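Local coordinates for protein probable 2-phosphosulfolactate phosphatase (Clostridium acetobutylicum, PDB 1VR0) that probably hydrolyses (2R)-O-phospho-3-sulfolactate to (2R)-3-sulfolactate and phosphate, with magnesium as cofactor, at residues 70-84 against 104-116. Numbering follows the deposited sequence.
Sequences VKEYGKDAILGGERK and VVKGKTLIMTTTN. With 3SL ((2R)-3-sulfolactic acid), chain E.
Ile78 N to Thr109 O and Ile111 N to Ile78 O are two of the backbone bonds that pair strands 77-81 and 109-113 in parallel, the two strands of a beta-alpha-beta unit that carries helix 102-105 in its crossover. Strand 109-113 is the middle strand of a three-stranded parallel sheet, with 56-59 on its other edge. On the face covered by helix 63-73, Thr109 lays CG2 over one face of the Tyr73 ring, 4.1 Å from the centroid and offset toward the rim, a CH-pi contact. Next to it Ile111 CD1 reaches Tyr73 CD2 at 3.9 Å, while Leu79 CD2 packs on Ile111 CB. Facing helix 42-51 instead, Leu110 swings CG anti to its backbone N (chi1 176°), which carries CD1 to 3.9 Å from both Ile78 CG1 and Gly80 N. The selenomethionine Met112 sets CE against Gly81 N.

Past the strand ends the contact turns polar. Arg83 starts out away from 104-116, but a bend at chi2 (-60°) brings its guanidinium back, and NH1 and NH2 both grip Thr113 OG1 end-on, near the guanidinium plane; NH2 lies 2.9 Å from that oxygen. NH1 also bonds Glu82 O, tying the arginine to the backbone of the residue before it, and Thr113 OG1 has a further partner in Val60 O. The Glu82 carboxylate meets Thr115, and Glu82 CG lies by the sulfonate of the bound sulfolactate, whose pocket Lys84, Thr115 and Asn116 also line. Thr115 N reaches Glu82 OE2 from above the carboxylate plane, its N-H...O angle 171°, whereas Thr115 OG1 donates to the syn lone pair of Glu82 OE1 at 2.7 Å.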
loop_
_atom_site.group_PDB
_atom_site.type_symbol
_atom_site.label_atom_id
_atom_site.label_comp_id
_atom_site.label_asym_id
_atom_site.label_seq_id
_atom_site.Cartn_x
_atom_site.Cartn_y
_atom_site.Cartn_z
ATOM N N VAL A 70 29.427 13.365 14.470
ATOM C CA VAL A 70 30.319 14.501 14.157
ATOM C C VAL A 70 31.719 14.342 14.753
ATOM O O VAL A 70 32.726 14.553 14.073
ATOM C CB VAL A 70 29.762 15.836 14.698
ATOM C CG1 VAL A 70 30.889 16.899 14.824
ATOM C CG2 VAL A 70 28.631 16.331 13.822
ATOM N N LYS A 71 31.772 14.004 16.032
ATOM C CA LYS A 71 33.041 13.851 16.715
ATOM C C LYS A 71 33.882 12.770 16.036
ATOM O O LYS A 71 35.079 12.891 15.961
ATOM C CB LYS A 71 32.834 13.533 18.214
ATOM N N GLU A 72 33.248 11.731 15.512
ATOM C CA GLU A 72 33.959 10.636 14.852
ATOM C C GLU A 72 34.591 11.001 13.521
ATOM O O GLU A 72 35.638 10.468 13.182
ATOM C CB GLU A 72 33.019 9.478 14.572
ATOM C CG GLU A 72 32.763 8.586 15.746
ATOM C CD GLU A 72 31.689 7.562 15.428
ATOM O OE1 GLU A 72 30.811 7.362 16.327
ATOM O OE2 GLU A 72 31.712 7.000 14.276
ATOM N N TYR A 73 33.928 11.859 12.751
ATOM C CA TYR A 73 34.423 12.254 11.444
ATOM C C TYR A 73 35.156 13.601 11.436
ATOM O O TYR A 73 35.562 14.038 10.389
ATOM C CB TYR A 73 33.294 12.239 10.409
ATOM C CG TYR A 73 32.761 10.856 10.109
ATOM C CD1 TYR A 73 33.367 10.041 9.155
ATOM C CD2 TYR A 73 31.642 10.356 10.790
ATOM C CE1 TYR A 73 32.879 8.755 8.880
ATOM C CE2 TYR A 73 31.147 9.087 10.539
ATOM C CZ TYR A 73 31.764 8.276 9.573
ATOM O OH TYR A 73 31.245 7.014 9.316
ATOM N N GLY A 74 35.329 14.259 12.576
ATOM C CA GLY A 74 36.250 15.422 12.657
ATOM C C GLY A 74 35.833 16.678 11.900
ATOM O O GLY A 74 34.667 16.889 11.662
ATOM N N LYS A 75 36.820 17.488 11.522
ATOM C CA LYS A 75 36.664 18.808 10.831
ATOM C C LYS A 75 35.773 18.811 9.592
ATOM O O LYS A 75 35.122 19.806 9.276
ATOM C CB LYS A 75 38.053 19.320 10.375
ATOM C CG LYS A 75 38.668 20.422 11.242
ATOM C CD LYS A 75 40.212 20.524 11.124
ATOM C CE LYS A 75 40.846 21.053 12.438
ATOM N NZ LYS A 75 42.331 20.913 12.431
ATOM N N ASP A 76 35.772 17.684 8.880
ATOM C CA ASP A 76 35.097 17.567 7.580
ATOM C C ASP A 76 33.627 17.180 7.644
ATOM O O ASP A 76 33.014 16.963 6.587
ATOM C CB ASP A 76 35.809 16.504 6.706
ATOM C CG ASP A 76 37.163 16.952 6.241
ATOM O OD1 ASP A 76 37.254 18.098 5.711
ATOM O OD2 ASP A 76 38.122 16.166 6.440
ATOM N N ALA A 77 33.094 17.056 8.862
ATOM C CA ALA A 77 31.717 16.638 9.086
ATOM C C ALA A 77 30.807 17.835 9.078
ATOM O O ALA A 77 31.177 18.859 9.596
ATOM C CB ALA A 77 31.598 15.931 10.421
ATOM N N ILE A 78 29.630 17.702 8.487
ATOM C CA ILE A 78 28.578 18.699 8.593
ATOM C C ILE A 78 27.250 18.037 9.006
ATOM O O ILE A 78 27.032 16.847 8.753
ATOM C CB ILE A 78 28.394 19.475 7.269
ATOM C CG1 ILE A 78 28.136 18.532 6.089
ATOM C CG2 ILE A 78 29.630 20.325 6.965
ATOM C CD1 ILE A 78 27.889 19.265 4.771
ATOM N N LEU A 79 26.372 18.819 9.634
ATOM C CA LEU A 79 25.082 18.335 10.151
ATOM C C LEU A 79 23.908 18.874 9.338
ATOM O O LEU A 79 23.692 20.080 9.271
ATOM C CB LEU A 79 24.905 18.784 11.609
ATOM C CG LEU A 79 25.704 18.039 12.676
ATOM C CD1 LEU A 79 25.664 18.784 13.971
ATOM C CD2 LEU A 79 25.164 16.633 12.873
ATOM N N GLY A 80 23.129 17.978 8.759
ATOM C CA GLY A 80 21.897 18.363 8.050
ATOM C C GLY A 80 20.716 17.428 8.279
ATOM O O GLY A 80 20.830 16.436 8.981
ATOM N N GLY A 81 19.587 17.767 7.661
ATOM C CA GLY A 81 18.314 17.036 7.809
ATOM C C GLY A 81 17.201 17.910 8.346
ATOM O O GLY A 81 17.219 19.122 8.204
ATOM N N GLU A 82 16.219 17.285 8.981
ATOM C CA GLU A 82 15.067 18.038 9.529
ATOM C C GLU A 82 14.233 17.270 10.532
ATOM O O GLU A 82 14.249 16.031 10.573
ATOM C CB GLU A 82 14.132 18.487 8.402
ATOM C CG GLU A 82 13.720 17.373 7.444
ATOM C CD GLU A 82 12.679 16.358 8.004
ATOM O OE1 GLU A 82 11.908 16.663 8.933
ATOM O OE2 GLU A 82 12.603 15.229 7.490
ATOM N N ARG A 83 13.476 18.038 11.305
ATOM C CA ARG A 83 12.306 17.535 12.008
ATOM C C ARG A 83 11.097 18.403 11.644
ATOM O O ARG A 83 11.159 19.639 11.683
ATOM C CB ARG A 83 12.548 17.522 13.511
ATOM C CG ARG A 83 13.537 16.464 13.971
ATOM C CD ARG A 83 13.080 15.046 13.629
ATOM N NE ARG A 83 13.976 14.054 14.224
ATOM C CZ ARG A 83 14.871 13.309 13.567
ATOM N NH1 ARG A 83 15.040 13.404 12.242
ATOM N NH2 ARG A 83 15.608 12.449 14.265
ATOM N N LYS A 84 10.008 17.740 11.261
ATOM C CA LYS A 84 8.788 18.411 10.795
ATOM C C LYS A 84 9.099 19.331 9.595
ATOM O O LYS A 84 8.455 20.371 9.407
ATOM C CB LYS A 84 8.136 19.209 11.937
ATOM C CG LYS A 84 7.609 18.373 13.111
ATOM C CD LYS A 84 7.041 19.277 14.232
ATOM C CE LYS A 84 5.850 18.640 14.984
ATOM N NZ LYS A 84 5.057 19.655 15.822
ATOM N N VAL A 104 29.806 24.018 -0.692
ATOM C CA VAL A 104 29.459 23.701 0.683
ATOM C C VAL A 104 29.795 22.237 1.059
ATOM O O VAL A 104 30.222 21.956 2.181
ATOM C CB VAL A 104 27.944 24.000 0.874
ATOM C CG1 VAL A 104 27.354 23.293 2.088
ATOM C CG2 VAL A 104 27.718 25.505 0.929
ATOM N N VAL A 105 29.600 21.314 0.120
ATOM C CA VAL A 105 29.718 19.903 0.427
ATOM C C VAL A 105 30.936 19.174 -0.097
ATOM O O VAL A 105 31.158 18.041 0.297
ATOM C CB VAL A 105 28.490 19.085 -0.067
ATOM C CG1 VAL A 105 27.259 19.597 0.559
ATOM C CG2 VAL A 105 28.374 19.076 -1.589
ATOM N N LYS A 106 31.713 19.771 -0.993
ATOM C CA LYS A 106 32.730 18.970 -1.661
ATOM C C LYS A 106 33.728 18.406 -0.642
ATOM O O LYS A 106 34.346 19.131 0.120
ATOM C CB LYS A 106 33.441 19.725 -2.779
ATOM C CG LYS A 106 34.105 18.802 -3.826
ATOM C CD LYS A 106 35.294 19.483 -4.455
ATOM C CE LYS A 106 35.781 18.785 -5.728
ATOM N NZ LYS A 106 36.930 19.541 -6.368
ATOM N N GLY A 107 33.848 17.088 -0.612
ATOM C CA GLY A 107 34.841 16.439 0.247
ATOM C C GLY A 107 34.388 16.262 1.675
ATOM O O GLY A 107 35.054 15.581 2.453
ATOM N N LYS A 108 33.227 16.819 2.010
ATOM C CA LYS A 108 32.737 16.769 3.371
ATOM C C LYS A 108 31.941 15.488 3.661
ATOM O O LYS A 108 31.602 14.722 2.753
ATOM C CB LYS A 108 31.986 18.061 3.687
ATOM C CG LYS A 108 33.027 19.185 3.868
ATOM C CD LYS A 108 32.443 20.538 4.041
ATOM C CE LYS A 108 33.509 21.552 4.482
ATOM N NZ LYS A 108 33.832 21.394 5.923
ATOM N N THR A 109 31.730 15.239 4.949
ATOM C CA THR A 109 30.952 14.102 5.432
ATOM C C THR A 109 29.632 14.620 6.025
ATOM O O THR A 109 29.626 15.320 7.018
ATOM C CB THR A 109 31.734 13.328 6.521
ATOM O OG1 THR A 109 32.769 12.556 5.919
ATOM C CG2 THR A 109 30.828 12.403 7.309
ATOM N N LEU A 110 28.524 14.257 5.409
ATOM C CA LEU A 110 27.217 14.766 5.792
ATOM C C LEU A 110 26.518 13.806 6.747
ATOM O O LEU A 110 26.093 12.722 6.351
ATOM C CB LEU A 110 26.396 14.974 4.528
ATOM C CG LEU A 110 24.962 15.409 4.660
ATOM C CD1 LEU A 110 24.816 16.668 5.508
ATOM C CD2 LEU A 110 24.479 15.637 3.278
ATOM N N ILE A 111 26.432 14.199 8.011
ATOM C CA ILE A 111 25.671 13.462 8.994
ATOM C C ILE A 111 24.227 13.975 8.888
ATOM O O ILE A 111 23.962 15.157 9.056
ATOM C CB ILE A 111 26.162 13.705 10.424
ATOM C CG1 ILE A 111 27.686 13.564 10.567
ATOM C CG2 ILE A 111 25.478 12.779 11.390
ATOM C CD1 ILE A 111 28.299 12.291 10.022
HETATM N N MSE A 112 23.286 13.092 8.590
HETATM C CA MSE A 112 21.895 13.510 8.586
HETATM C C MSE A 112 20.900 12.579 9.225
HETATM O O MSE A 112 21.072 11.361 9.256
HETATM C CB MSE A 112 21.404 13.857 7.181
HETATM C CG MSE A 112 21.773 12.926 6.070
HETATM SE SE MSE A 112 20.791 13.342 4.335
HETATM C CE MSE A 112 20.343 15.390 4.623
ATOM N N THR A 113 19.849 13.205 9.733
ATOM C CA THR A 113 18.728 12.515 10.295
ATOM C C THR A 113 17.486 13.245 9.811
ATOM O O THR A 113 17.436 14.481 9.834
ATOM C CB THR A 113 18.811 12.465 11.829
ATOM O OG1 THR A 113 17.679 11.759 12.326
ATOM C CG2 THR A 113 18.875 13.851 12.471
ATOM N N THR A 114 16.508 12.483 9.327
ATOM C CA THR A 114 15.263 13.050 8.814
ATOM C C THR A 114 14.043 12.301 9.321
ATOM O O THR A 114 14.148 11.240 9.956
ATOM C CB THR A 114 15.215 13.119 7.246
ATOM O OG1 THR A 114 15.091 11.815 6.673
ATOM C CG2 THR A 114 16.428 13.789 6.669
ATOM N N THR A 115 12.882 12.890 9.049
ATOM C CA THR A 115 11.604 12.398 9.541
ATOM C C THR A 115 11.265 10.996 8.958
ATOM O O THR A 115 10.903 10.109 9.713
ATOM C CB THR A 115 10.469 13.461 9.261
ATOM O OG1 THR A 115 10.637 14.635 10.093
ATOM C CG2 THR A 115 9.082 12.863 9.518
ATOM N N ASN A 116 11.478 10.805 7.648
ATOM C CA ASN A 116 11.086 9.585 6.917
ATOM C C ASN A 116 12.233 8.811 6.212
ATOM O O ASN A 116 12.492 7.615 6.516
ATOM C CB ASN A 116 10.046 9.991 5.887
ATOM C CG ASN A 116 8.876 10.694 6.532
ATOM O OD1 ASN A 116 8.345 10.213 7.543
ATOM N ND2 ASN A 116 8.499 11.858 5.996
HETATM O O11 3SL E . 7.464 16.397 7.379
HETATM C C1 3SL E . 8.123 17.088 6.577
HETATM O O12 3SL E . 7.735 18.167 6.061
HETATM C C2 3SL E . 9.465 16.569 6.223
HETATM O O2 3SL E . 9.340 15.157 6.073
HETATM C C3 3SL E . 9.913 17.276 4.959
HETATM S S 3SL E . 11.292 16.598 4.328
HETATM O O3S 3SL E . 12.462 17.412 4.701
HETATM O O1S 3SL E . 11.409 15.115 4.541
HETATM O O2S 3SL E . 11.251 16.812 2.876
#